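Local atomic coordinates of carboxylesterase YbfK (Bacillus subtilis, PDB entry 4CCY), a protein that hydrolyses carboxylic esters to an alcohol and a carboxylate and belongs to the alpha/beta-hydrolase superfamily. Residues L15-A20 and I200-E205; G187-L192 and S276-E281; D53-I58 and S79-Y84. All coordinates share one frame; numbering follows the deposited sequence.

Interaction 1: residues L15-A20 and I200-E205; sequences LRFYQA and IVAGVE
F17 and A20 of one helix face A202 and G203 of another in a nearly antiparallel helix pair, one member being the N-terminal helix 12-24 and the other helix 194-205 of this alpha/beta hydrolase. The two short axes pass 8.5 Å apart with 160° between their directions, and the backbones come nearest at F17 and A202, their CA atoms 5.0 Å apart. The tight part lies around G203: the F17 ring comes obliquely against its backbone, CD1 lying 3.4 Å from G203 CA. A CB on G203 would come tight against F17 CE1, so the ring can lie this close only to a residue without one. F17 reaches it because CG stands anti to its own backbone N (chi1 172°), and its CB rests 3.9 Å from A202 O. An alanine in place of F17 would take the ring off the G203 backbone and is likely to leave a gap on the buried side of the pair. Beyond A202 the contact thins out towards solvent. R16 is exposed there, and its guanidinium and the carboxylate of E205 have opposite charges but do not touch, R16 NH2 staying 5.0 Å from E205 OE1. No hydrogen bond links the segments; at the A20 end the two helices meet through methyl groups, A20 CB lying 4.2 Å from A202 CB.

Interaction 2: residues G187-L192 and S276-E281; sequences GDSYDL and SLEQPE. With NA (sodium ion), chain F.
The sodium-binding loop 187-192, which joins helix 175-186 to helix 194-205, lays Y190 against L277 and E278 at the end of the short helix 275-278, just after the catalytic histidine H273 assigned by similarity. Y190 carries most of the contact. With its CG anti to the backbone N (chi1 -177°), the ring reaches along E278 and ends with its hydroxyl against L277, lying roughly perpendicular to that side chain; Y190 OH is 3.3 Å from L277 CB. Y190 and E278 run antiparallel alongside one another, the ring and carboxylate planes only 25° apart. E278 CG is 3.8 Å from Y190 CD1, while the carboxyl carbon CD and the oxygen OE2 come equally close to Y190 CB. The second oxygen of the extended E278 chain turns elsewhere: OE1 accepts a hydrogen bond from the backbone N of G272, next to H273, which ties the carboxylate to the histidine loop. Farther along, L192 CD2 meets L277 CD1 at 3.9 Å.

On the other side of the loop, a type I turn from G187 to Y190 brings two carbonyls to the sodium ion, G187 O at 2.3 Å and Y190 O at 2.4 Å. Three waters and T186 OG1 complete six ligands. D191 belongs to the second shell: its OD1 accepts hydrogen bonds from two of those waters, which is likely to orient them. The metal thus grips the backbone of the residue whose ring packs on helix 275-278. L192 is covered by I182 and T186 of helix 175-186 and by Q197 and I200 of helix 194-205, while F65 touches both L192 and L277, at the junction of the loop with helix 275-278.

Interaction 3: residues D53-I58 and S79-Y84; sequences DAPSLI and SQFRTY
The F81 ring has P55 O at its edge, in plane, 3.5 Å from CD1, with P55 CB also near that atom and L57 CB approaching obliquely; the Y84 ring has S56 OG and a water at its edge, with I58 CD1 set obliquely. F81 comes just before strand 82-86 and Y84 lies within it; strands 56-60 and 82-86 run parallel and are joined through helix 74-77 as a beta-alpha-beta unit of the alpha/beta-hydrolase sheet. The strand segments run 22° apart and are stitched by three backbone hydrogen bonds: R82 N to P55 O, L57 N to R82 O, and Y84 N to L57 O. The last is the straightest at 168°. On one face L57 and T83 extend alongside one another in the same direction, L57 CD2 lying 3.8 Å from T83 CG2, and L291 of helix 280-291 covers both L57 and F81. The ring of F81 also meets H124 of the neighbouring strand 123-128 with the planes at about 90°. On the opposite face sit S56, I58, R82 and Y84. Here the R82 side chain, bent at chi2, leads away from strand 56-60 to a salt bridge with E33 and a hydrogen bond to G50 O, while its CB stays 3.6 Å from A54 O. At the edge of the Y84 ring one water joins the two strands, 2.6 Å from S56 OG and 2.5 Å from Y84 OH.

Overall arrangement
Interactions 1 and 2 meet directly, through I200 CD1 and L192 CD1 at 4.0 Å, because helix 194-205 starts just after the sodium loop; their centres are 22 Å apart. Along the chain their segments alternate, whereas interaction 3 is nested inside the long loop that interaction 1 closes. Interaction 3 stands apart, its nearest atoms about 11 Å from interaction 2 and about 16 Å from interaction 1. Of the three, interaction 2 lies by the probable charge-relay site: the E278 side chain is about 7 Å from that of H273 and about 9 Å from that of E244. The other two join elements away from it, a helix pair and a strand pair.

Interaction 1: residues L15-A20 and I200-E205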
loop_
_atom_site.group_PDB
_atom_site.type_symbol
_atom_site.label_atom_id
_atom_site.label_comp_id
_atom_site.label_asym_id
_atom_site.label_seq_id
_atom_site.Cartn_x
_atom_site.Cartn_y
_atom_site.Cartn_z
ATOM N N LEU B 15 22.945 -3.079 0.591
ATOM C CA LEU B 15 23.236 -3.241 2.015
ATOM C C LEU B 15 22.839 -2.006 2.821
ATOM O O LEU B 15 22.300 -2.130 3.927
ATOM C CB LEU B 15 24.722 -3.557 2.221
ATOM C CG LEU B 15 25.243 -3.790 3.645
ATOM C CD1 LEU B 15 24.829 -5.158 4.177
ATOM C CD2 LEU B 15 26.758 -3.626 3.688
ATOM N N ARG B 16 23.102 -0.825 2.257
ATOM C CA ARG B 16 22.741 0.449 2.882
ATOM C C ARG B 16 21.229 0.606 3.014
ATOM O O ARG B 16 20.745 1.115 4.027
ATOM C CB ARG B 16 23.344 1.622 2.108
ATOM C CG ARG B 16 24.702 2.064 2.635
ATOM C CD ARG B 16 25.718 2.288 1.523
ATOM N NE ARG B 16 25.310 3.291 0.539
ATOM C CZ ARG B 16 26.004 3.597 -0.559
ATOM N NH1 ARG B 16 27.150 2.987 -0.823
ATOM N NH2 ARG B 16 25.552 4.523 -1.398
ATOM N N PHE B 17 20.492 0.160 1.994
ATOM C CA PHE B 17 19.034 0.156 2.042
ATOM C C PHE B 17 18.514 -0.807 3.111
ATOM O O PHE B 17 17.614 -0.459 3.884
ATOM C CB PHE B 17 18.410 -0.184 0.682
ATOM C CG PHE B 17 16.915 -0.388 0.749
ATOM C CD1 PHE B 17 16.073 0.664 1.084
ATOM C CD2 PHE B 17 16.361 -1.640 0.532
ATOM C CE1 PHE B 17 14.699 0.486 1.164
ATOM C CE2 PHE B 17 14.987 -1.832 0.614
ATOM C CZ PHE B 17 14.155 -0.763 0.933
ATOM N N TYR B 18 19.076 -2.015 3.138
ATOM C CA TYR B 18 18.695 -3.034 4.120
ATOM C C TYR B 18 18.931 -2.541 5.551
ATOM O O TYR B 18 18.064 -2.689 6.410
ATOM C CB TYR B 18 19.420 -4.362 3.845
ATOM C CG TYR B 18 18.653 -5.294 2.920
ATOM C CD1 TYR B 18 18.469 -4.981 1.570
ATOM C CD2 TYR B 18 18.107 -6.492 3.400
ATOM C CE1 TYR B 18 17.762 -5.824 0.728
ATOM C CE2 TYR B 18 17.401 -7.351 2.562
ATOM C CZ TYR B 18 17.230 -7.008 1.231
ATOM O OH TYR B 18 16.531 -7.846 0.394
ATOM N N GLN B 19 20.090 -1.923 5.778
ATOM C CA GLN B 19 20.424 -1.302 7.053
ATOM C C GLN B 19 19.442 -0.191 7.441
ATOM O O GLN B 19 19.057 -0.088 8.597
ATOM C CB GLN B 19 21.853 -0.746 7.025
ATOM C CG GLN B 19 22.944 -1.792 7.202
ATOM C CD GLN B 19 24.337 -1.256 6.890
ATOM O OE1 GLN B 19 24.535 -0.048 6.742
ATOM N NE2 GLN B 19 25.309 -2.157 6.790
ATOM N N ALA B 20 19.041 0.634 6.479
ATOM C CA ALA B 20 18.107 1.728 6.758
ATOM C C ALA B 20 16.685 1.215 7.070
ATOM O O ALA B 20 15.992 1.773 7.924
ATOM C CB ALA B 20 18.094 2.719 5.603
ATOM N N ILE B 200 13.734 5.624 2.425
ATOM C CA ILE B 200 13.202 5.860 1.081
ATOM C C ILE B 200 14.286 6.385 0.142
ATOM O O ILE B 200 14.423 5.891 -0.978
ATOM C CB ILE B 200 11.950 6.785 1.100
ATOM C CG1 ILE B 200 10.802 6.096 1.849
ATOM C CG2 ILE B 200 11.519 7.151 -0.312
ATOM C CD1 ILE B 200 9.553 6.931 2.007
ATOM N N VAL B 201 15.065 7.362 0.609
ATOM C CA VAL B 201 16.201 7.891 -0.161
ATOM C C VAL B 201 17.206 6.775 -0.489
ATOM O O VAL B 201 17.563 6.582 -1.660
ATOM C CB VAL B 201 16.855 9.106 0.543
ATOM C CG1 VAL B 201 18.164 9.521 -0.132
ATOM C CG2 VAL B 201 15.888 10.280 0.564
ATOM N N ALA B 202 17.611 6.017 0.529
ATOM C CA ALA B 202 18.477 4.842 0.345
ATOM C C ALA B 202 17.900 3.808 -0.640
ATOM O O ALA B 202 18.655 3.134 -1.352
ATOM C CB ALA B 202 18.787 4.186 1.684
ATOM N N GLY B 203 16.570 3.676 -0.658
ATOM C CA GLY B 203 15.883 2.780 -1.584
ATOM C C GLY B 203 16.047 3.197 -3.035
ATOM O O GLY B 203 16.425 2.395 -3.883
ATOM N N VAL B 204 15.774 4.463 -3.308
ATOM C CA VAL B 204 15.932 5.020 -4.639
ATOM C C VAL B 204 17.407 5.024 -5.068
ATOM O O VAL B 204 17.713 4.799 -6.234
ATOM C CB VAL B 204 15.313 6.431 -4.735
ATOM C CG1 VAL B 204 15.431 6.989 -6.148
ATOM C CG2 VAL B 204 13.847 6.390 -4.314
ATOM N N GLU B 205 18.316 5.269 -4.124
ATOM C CA GLU B 205 19.750 5.257 -4.418
ATOM C C GLU B 205 20.231 3.883 -4.874
ATOM O O GLU B 205 21.134 3.781 -5.694
ATOM C CB GLU B 205 20.558 5.710 -3.209
ATOM C CG GLU B 205 20.690 7.214 -3.110
ATOM C CD GLU B 205 21.300 7.650 -1.798
ATOM O OE1 GLU B 205 21.205 6.895 -0.808
ATOM O OE2 GLU B 205 21.872 8.754 -1.755
#

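Interaction 2: residues G187-L192 and S276-E281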
loop_
_atom_site.group_PDB
_atom_site.type_symbol
_atom_site.label_atom_id
_atom_site.label_comp_id
_atom_site.label_asym_id
_atom_site.label_seq_id
_atom_site.Cartn_x
_atom_site.Cartn_y
_atom_site.Cartn_z
ATOM N N GLY B 187 3.858 17.263 1.276
ATOM C CA GLY B 187 3.265 18.598 1.376
ATOM C C GLY B 187 3.952 19.432 2.445
ATOM O O GLY B 187 4.827 18.934 3.165
ATOM N N ASP B 188 3.550 20.692 2.568
ATOM C CA ASP B 188 4.228 21.649 3.455
ATOM C C ASP B 188 4.013 21.467 4.961
ATOM O O ASP B 188 4.777 22.011 5.757
ATOM C CB ASP B 188 3.864 23.081 3.068
ATOM C CG ASP B 188 4.678 23.587 1.912
ATOM O OD1 ASP B 188 5.253 22.757 1.173
ATOM O OD2 ASP B 188 4.743 24.822 1.742
ATOM N N SER B 189 2.981 20.725 5.349
ATOM C CA SER B 189 2.661 20.567 6.772
ATOM C C SER B 189 3.048 19.211 7.371
ATOM O O SER B 189 2.845 18.978 8.567
ATOM C CB SER B 189 1.188 20.901 7.052
ATOM O OG SER B 189 0.345 20.392 6.034
ATOM N N TYR B 190 3.610 18.321 6.557
ATOM C CA TYR B 190 4.036 17.027 7.071
ATOM C C TYR B 190 5.478 16.702 6.726
ATOM O O TYR B 190 5.901 16.886 5.585
ATOM C CB TYR B 190 3.118 15.896 6.584
ATOM C CG TYR B 190 3.502 14.552 7.168
ATOM C CD1 TYR B 190 3.263 14.263 8.510
ATOM C CD2 TYR B 190 4.133 13.583 6.388
ATOM C CE1 TYR B 190 3.628 13.046 9.058
ATOM C CE2 TYR B 190 4.508 12.359 6.929
ATOM C CZ TYR B 190 4.252 12.095 8.264
ATOM O OH TYR B 190 4.623 10.884 8.812
ATOM N N ASP B 191 6.220 16.217 7.719
ATOM C CA ASP B 191 7.558 15.662 7.515
ATOM C C ASP B 191 7.534 14.211 7.933
ATOM O O ASP B 191 6.973 13.875 8.972
ATOM C CB ASP B 191 8.594 16.396 8.370
ATOM C CG ASP B 191 8.747 17.848 7.990
ATOM O OD1 ASP B 191 8.809 18.161 6.783
ATOM O OD2 ASP B 191 8.824 18.680 8.910
ATOM N N LEU B 192 8.159 13.350 7.138
ATOM C CA LEU B 192 8.305 11.948 7.508
ATOM C C LEU B 192 9.175 11.882 8.757
ATOM O O LEU B 192 9.923 12.825 9.042
ATOM C CB LEU B 192 8.979 11.161 6.378
ATOM C CG LEU B 192 8.235 10.943 5.059
ATOM C CD1 LEU B 192 9.186 10.405 3.993
ATOM C CD2 LEU B 192 7.046 10.008 5.256
ATOM N N SER B 276 -2.318 7.825 6.266
ATOM C CA SER B 276 -2.104 6.910 7.388
ATOM C C SER B 276 -0.933 7.346 8.279
ATOM O O SER B 276 -0.885 6.983 9.458
ATOM C CB SER B 276 -1.908 5.473 6.901
ATOM O OG SER B 276 -0.705 5.366 6.170
ATOM N N LEU B 277 -0.008 8.125 7.719
ATOM C CA LEU B 277 1.112 8.660 8.491
ATOM C C LEU B 277 0.748 10.006 9.072
ATOM O O LEU B 277 1.148 10.337 10.192
ATOM C CB LEU B 277 2.377 8.791 7.634
ATOM C CG LEU B 277 3.091 7.497 7.235
ATOM C CD1 LEU B 277 4.048 7.733 6.075
ATOM C CD2 LEU B 277 3.815 6.891 8.432
ATOM N N GLU B 278 -0.036 10.770 8.319
ATOM C CA GLU B 278 -0.326 12.149 8.672
ATOM C C GLU B 278 -1.417 12.266 9.750
ATOM O O GLU B 278 -1.326 13.106 10.640
ATOM C CB GLU B 278 -0.710 12.928 7.413
ATOM C CG GLU B 278 -0.355 14.408 7.474
ATOM C CD GLU B 278 -0.537 15.133 6.144
ATOM O OE1 GLU B 278 -0.544 14.481 5.073
ATOM O OE2 GLU B 278 -0.679 16.375 6.183
ATOM N N GLN B 279 -2.444 11.423 9.656
ATOM C CA GLN B 279 -3.539 11.413 10.634
ATOM C C GLN B 279 -3.749 10.011 11.201
ATOM O O GLN B 279 -4.838 9.453 11.046
ATOM C CB GLN B 279 -4.855 11.906 10.008
ATOM C CG GLN B 279 -4.881 13.374 9.603
ATOM C CD GLN B 279 -4.803 14.331 10.783
ATOM O OE1 GLN B 279 -4.995 13.946 11.935
ATOM N NE2 GLN B 279 -4.524 15.594 10.496
ATOM N N PRO B 280 -2.710 9.442 11.861
ATOM C CA PRO B 280 -2.809 8.065 12.308
ATOM C C PRO B 280 -3.918 7.837 13.352
ATOM O O PRO B 280 -4.521 6.777 13.344
ATOM C CB PRO B 280 -1.424 7.786 12.901
ATOM C CG PRO B 280 -0.916 9.130 13.329
ATOM C CD PRO B 280 -1.420 10.048 12.254
ATOM N N GLU B 281 -4.190 8.808 14.224
ATOM C CA GLU B 281 -5.235 8.617 15.243
ATOM C C GLU B 281 -6.605 8.399 14.593
ATOM O O GLU B 281 -7.330 7.466 14.961
ATOM C CB GLU B 281 -5.312 9.788 16.232
ATOM C CG GLU B 281 -4.033 10.046 17.018
ATOM C CD GLU B 281 -3.074 11.024 16.336
ATOM O OE1 GLU B 281 -3.123 11.232 15.088
ATOM O OE2 GLU B 281 -2.240 11.594 17.080
HETATM NA NA NA F . 6.882 18.137 3.734
HETATM O O HOH W 1 6.926 19.772 5.332
HETATM O O HOH W 2 9.120 16.886 4.199
HETATM O O HOH W 3 7.312 19.161 1.912
#

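Interaction 3: residues D53-I58 and S79-Y84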
loop_
_atom_site.group_PDB
_atom_site.type_symbol
_atom_site.label_atom_id
_atom_site.label_comp_id
_atom_site.label_asym_id
_atom_site.label_seq_id
_atom_site.Cartn_x
_atom_site.Cartn_y
_atom_site.Cartn_z
ATOM N N ASP B 53 -4.690 -16.332 16.721
ATOM C CA ASP B 53 -6.038 -16.836 16.426
ATOM C C ASP B 53 -7.065 -15.739 16.062
ATOM O O ASP B 53 -8.261 -16.002 15.990
ATOM C CB ASP B 53 -6.550 -17.732 17.579
ATOM C CG ASP B 53 -6.606 -17.004 18.928
ATOM O OD1 ASP B 53 -6.116 -15.856 19.027
ATOM O OD2 ASP B 53 -7.136 -17.589 19.909
ATOM N N ALA B 54 -6.595 -14.517 15.830
ATOM C CA ALA B 54 -7.481 -13.405 15.460
ATOM C C ALA B 54 -7.767 -13.404 13.950
ATOM O O ALA B 54 -7.015 -14.018 13.181
ATOM C CB ALA B 54 -6.867 -12.077 15.893
ATOM N N PRO B 55 -8.853 -12.726 13.513
ATOM C CA PRO B 55 -9.103 -12.619 12.065
ATOM C C PRO B 55 -7.932 -11.956 11.328
ATOM O O PRO B 55 -7.260 -11.096 11.894
ATOM C CB PRO B 55 -10.358 -11.744 11.984
ATOM C CG PRO B 55 -11.043 -11.956 13.294
ATOM C CD PRO B 55 -9.941 -12.112 14.301
ATOM N N SER B 56 -7.702 -12.366 10.081
ATOM C CA SER B 56 -6.549 -11.921 9.305
ATOM C C SER B 56 -6.738 -10.562 8.627
ATOM O O SER B 56 -7.795 -10.271 8.060
ATOM C CB SER B 56 -6.181 -12.971 8.252
ATOM O OG SER B 56 -5.923 -14.225 8.858
ATOM N N LEU B 57 -5.680 -9.758 8.660
ATOM C CA LEU B 57 -5.640 -8.464 7.992
ATOM C C LEU B 57 -4.323 -8.299 7.235
ATOM O O LEU B 57 -3.268 -8.224 7.841
ATOM C CB LEU B 57 -5.818 -7.329 9.009
ATOM C CG LEU B 57 -5.552 -5.881 8.580
ATOM C CD1 LEU B 57 -6.417 -5.435 7.394
ATOM C CD2 LEU B 57 -5.730 -4.949 9.771
ATOM N N ILE B 58 -4.411 -8.244 5.912
ATOM C CA ILE B 58 -3.260 -8.039 5.029
ATOM C C ILE B 58 -3.007 -6.537 4.892
ATOM O O ILE B 58 -3.936 -5.804 4.566
ATOM C CB ILE B 58 -3.551 -8.604 3.607
ATOM C CG1 ILE B 58 -3.899 -10.106 3.648
ATOM C CG2 ILE B 58 -2.406 -8.292 2.636
ATOM C CD1 ILE B 58 -2.775 -11.016 4.100
ATOM N N SER B 79 -4.257 -5.282 17.706
ATOM C CA SER B 79 -4.982 -5.513 18.928
ATOM C C SER B 79 -6.088 -6.531 18.677
ATOM O O SER B 79 -6.303 -7.414 19.492
ATOM C CB SER B 79 -5.576 -4.199 19.436
ATOM O OG SER B 79 -6.043 -4.362 20.754
ATOM N N GLN B 80 -6.776 -6.413 17.540
ATOM C CA GLN B 80 -7.918 -7.274 17.231
ATOM C C GLN B 80 -7.719 -8.168 16.012
ATOM O O GLN B 80 -8.551 -9.031 15.730
ATOM C CB GLN B 80 -9.187 -6.430 17.074
ATOM C CG GLN B 80 -9.796 -6.043 18.412
ATOM C CD GLN B 80 -10.738 -4.863 18.321
ATOM O OE1 GLN B 80 -10.328 -3.723 18.534
ATOM N NE2 GLN B 80 -12.007 -5.129 18.011
ATOM N N PHE B 81 -6.620 -7.969 15.290
ATOM C CA PHE B 81 -6.387 -8.717 14.060
ATOM C C PHE B 81 -5.007 -9.361 14.031
ATOM O O PHE B 81 -4.055 -8.847 14.617
ATOM C CB PHE B 81 -6.630 -7.826 12.818
ATOM C CG PHE B 81 -8.040 -7.291 12.725
ATOM C CD1 PHE B 81 -9.084 -8.111 12.310
ATOM C CD2 PHE B 81 -8.328 -5.972 13.080
ATOM C CE1 PHE B 81 -10.386 -7.630 12.247
ATOM C CE2 PHE B 81 -9.629 -5.484 13.021
ATOM C CZ PHE B 81 -10.662 -6.311 12.606
ATOM N N ARG B 82 -4.912 -10.508 13.372
ATOM C CA ARG B 82 -3.605 -11.075 13.057
ATOM C C ARG B 82 -3.175 -10.380 11.767
ATOM O O ARG B 82 -3.726 -10.631 10.690
ATOM C CB ARG B 82 -3.687 -12.600 12.922
ATOM C CG ARG B 82 -2.385 -13.309 12.558
ATOM C CD ARG B 82 -1.260 -13.117 13.581
ATOM N NE ARG B 82 -0.136 -14.005 13.267
ATOM C CZ ARG B 82 1.066 -13.967 13.842
ATOM N NH1 ARG B 82 1.353 -13.071 14.777
ATOM N NH2 ARG B 82 2.000 -14.826 13.461
ATOM N N THR B 83 -2.226 -9.460 11.896
ATOM C CA THR B 83 -1.850 -8.609 10.774
ATOM C C THR B 83 -0.592 -9.086 10.064
ATOM O O THR B 83 0.422 -9.397 10.698
ATOM C CB THR B 83 -1.641 -7.151 11.205
ATOM O OG1 THR B 83 -0.566 -7.094 12.159
ATOM C CG2 THR B 83 -2.928 -6.581 11.822
ATOM N N TYR B 84 -0.678 -9.118 8.741
ATOM C CA TYR B 84 0.438 -9.479 7.892
ATOM C C TYR B 84 0.793 -8.293 6.999
ATOM O O TYR B 84 0.054 -7.970 6.065
ATOM C CB TYR B 84 0.059 -10.671 7.026
ATOM C CG TYR B 84 -0.355 -11.906 7.795
ATOM C CD1 TYR B 84 0.604 -12.774 8.341
ATOM C CD2 TYR B 84 -1.705 -12.227 7.950
ATOM C CE1 TYR B 84 0.228 -13.922 9.030
ATOM C CE2 TYR B 84 -2.091 -13.371 8.632
ATOM C CZ TYR B 84 -1.126 -14.212 9.171
ATOM O OH TYR B 84 -1.525 -15.343 9.834
HETATM O O HOH W 4 -4.045 -15.589 10.097
#